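Ultraspiracle (Drosophila melanogaster, PDB 1HG4) is a nuclear hormone receptor and transcription factor whose ligand-binding domain, here holding a phospholipid in its pocket, is locked in an inactive conformation. Local coordinates at residues S179-I184 and A209-H214. Sequence-based numbering, arbitrary orientation.
Sequences SCLKAI and ACLDEH
Leu211 lies against Cys180 of the other helix, and its two methyls divide the work. Leu211 CD1 sits on the cysteine, 3.6 Å from Cys180 CB and 3.9 Å from Cys180 SG. Leu211 CD2 leans obliquely across toward Ile184, ending 4.2 Å from Ile184 CD1, and the two side chains cross there at about a right angle. The leucine can span both because its CG lies anti to the backbone N (chi1 -175°), which sends the fork across the interface. Cys180 answers from its own side: its SG runs to the base of the leucine, 3.9 Å from Leu211 CA, and also brushes Cys210 CB. Leu181 adds only a looser touch, Leu181 CD2 to Leu211 CD2 at 4.4 Å. No hydrogen bond links the segments, so apolar contact alone joins them. Phe226 of helix 225-250 packs on Leu211, and Ile11 of helix 11-24 covers both cysteines. Next to Leu211, Asp212 OD2 accepts a hydrogen bond from Leu78 N of the second subunit. Segments 179-184 and 209-214, their axes 10.0 Å apart at closest approach and antiparallel at 160°, lie on helices 175-186 and 197-218, neighbours within the antiparallel alpha-helical sandwich of nuclear receptor ligand-binding domains.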
loop_
_atom_site.group_PDB
_atom_site.type_symbol
_atom_site.label_atom_id
_atom_site.label_comp_id
_atom_site.label_asym_id
_atom_site.label_seq_id
_atom_site.Cartn_x
_atom_site.Cartn_y
_atom_site.Cartn_z
ATOM N N SER A 179 -22.469 6.820 6.427
ATOM C CA SER A 179 -21.329 6.710 7.324
ATOM C C SER A 179 -20.125 6.179 6.555
ATOM O O SER A 179 -19.010 6.656 6.753
ATOM C CB SER A 179 -21.636 5.765 8.471
ATOM O OG SER A 179 -22.597 6.342 9.321
ATOM N N CYS A 180 -20.351 5.195 5.680
ATOM C CA CYS A 180 -19.269 4.620 4.883
ATOM C C CYS A 180 -18.686 5.657 3.922
ATOM O O CYS A 180 -17.460 5.805 3.814
ATOM C CB CYS A 180 -19.760 3.396 4.090
ATOM S SG CYS A 180 -20.006 1.882 5.082
ATOM N N LEU A 181 -19.555 6.387 3.229
ATOM C CA LEU A 181 -19.070 7.409 2.302
ATOM C C LEU A 181 -18.223 8.464 3.025
ATOM O O LEU A 181 -17.176 8.899 2.522
ATOM C CB LEU A 181 -20.243 8.077 1.583
ATOM C CG LEU A 181 -21.000 7.181 0.588
ATOM C CD1 LEU A 181 -22.127 7.989 -0.068
ATOM C CD2 LEU A 181 -20.040 6.663 -0.487
ATOM N N LYS A 182 -18.662 8.864 4.211
ATOM C CA LYS A 182 -17.934 9.868 4.960
ATOM C C LYS A 182 -16.571 9.368 5.419
ATOM O O LYS A 182 -15.594 10.122 5.457
ATOM C CB LYS A 182 -18.779 10.331 6.150
ATOM C CG LYS A 182 -20.069 11.014 5.715
ATOM C CD LYS A 182 -20.679 11.854 6.825
ATOM C CE LYS A 182 -21.177 11.003 7.973
ATOM N NZ LYS A 182 -21.815 11.843 9.026
ATOM N N ALA A 183 -16.495 8.090 5.763
ATOM C CA ALA A 183 -15.221 7.539 6.182
ATOM C C ALA A 183 -14.296 7.474 4.954
ATOM O O ALA A 183 -13.108 7.835 5.043
ATOM C CB ALA A 183 -15.419 6.139 6.804
ATOM N N ILE A 184 -14.828 7.033 3.810
ATOM C CA ILE A 184 -14.004 6.950 2.599
ATOM C C ILE A 184 -13.351 8.319 2.383
ATOM O O ILE A 184 -12.172 8.408 2.012
ATOM C CB ILE A 184 -14.866 6.552 1.344
ATOM C CG1 ILE A 184 -15.275 5.094 1.447
ATOM C CG2 ILE A 184 -14.101 6.779 0.035
ATOM C CD1 ILE A 184 -16.469 4.769 0.629
ATOM N N ALA A 209 -14.845 -2.564 1.747
ATOM C CA ALA A 209 -15.300 -3.902 2.052
ATOM C C ALA A 209 -16.592 -3.845 2.868
ATOM O O ALA A 209 -17.520 -4.604 2.594
ATOM C CB ALA A 209 -14.220 -4.657 2.821
ATOM N N CYS A 210 -16.659 -2.953 3.861
ATOM C CA CYS A 210 -17.866 -2.827 4.689
ATOM C C CYS A 210 -19.048 -2.352 3.852
ATOM O O CYS A 210 -20.140 -2.911 3.935
ATOM C CB CYS A 210 -17.642 -1.850 5.847
ATOM S SG CYS A 210 -16.582 -2.530 7.155
ATOM N N LEU A 211 -18.811 -1.334 3.029
ATOM C CA LEU A 211 -19.861 -0.786 2.192
ATOM C C LEU A 211 -20.417 -1.844 1.251
ATOM O O LEU A 211 -21.635 -2.027 1.162
ATOM C CB LEU A 211 -19.339 0.416 1.401
ATOM C CG LEU A 211 -20.387 1.166 0.568
ATOM C CD1 LEU A 211 -21.509 1.658 1.479
ATOM C CD2 LEU A 211 -19.743 2.325 -0.164
ATOM N N ASP A 212 -19.522 -2.554 0.567
ATOM C CA ASP A 212 -19.915 -3.601 -0.376
ATOM C C ASP A 212 -20.736 -4.687 0.308
ATOM O O ASP A 212 -21.769 -5.096 -0.208
ATOM C CB ASP A 212 -18.670 -4.218 -1.038
ATOM C CG ASP A 212 -19.020 -5.159 -2.178
ATOM O OD1 ASP A 212 -19.510 -4.669 -3.211
ATOM O OD2 ASP A 212 -18.822 -6.384 -2.044
ATOM N N GLU A 213 -20.285 -5.144 1.474
ATOM C CA GLU A 213 -21.010 -6.168 2.221
ATOM C C GLU A 213 -22.424 -5.697 2.535
ATOM O O GLU A 213 -23.389 -6.444 2.371
ATOM C CB GLU A 213 -20.278 -6.491 3.516
ATOM C CG GLU A 213 -20.965 -7.544 4.366
ATOM C CD GLU A 213 -20.217 -7.836 5.661
ATOM O OE1 GLU A 213 -19.914 -6.881 6.409
ATOM O OE2 GLU A 213 -19.938 -9.021 5.937
ATOM N N HIS A 214 -22.539 -4.458 2.989
ATOM C CA HIS A 214 -23.839 -3.899 3.301
ATOM C C HIS A 214 -24.694 -3.934 2.028
ATOM O O HIS A 214 -25.874 -4.254 2.070
ATOM C CB HIS A 214 -23.689 -2.458 3.791
ATOM C CG HIS A 214 -24.987 -1.823 4.165
ATOM N ND1 HIS A 214 -25.648 -2.123 5.337
ATOM C CD2 HIS A 214 -25.776 -0.952 3.496
ATOM C CE1 HIS A 214 -26.792 -1.462 5.372
ATOM N NE2 HIS A 214 -26.894 -0.745 4.267
#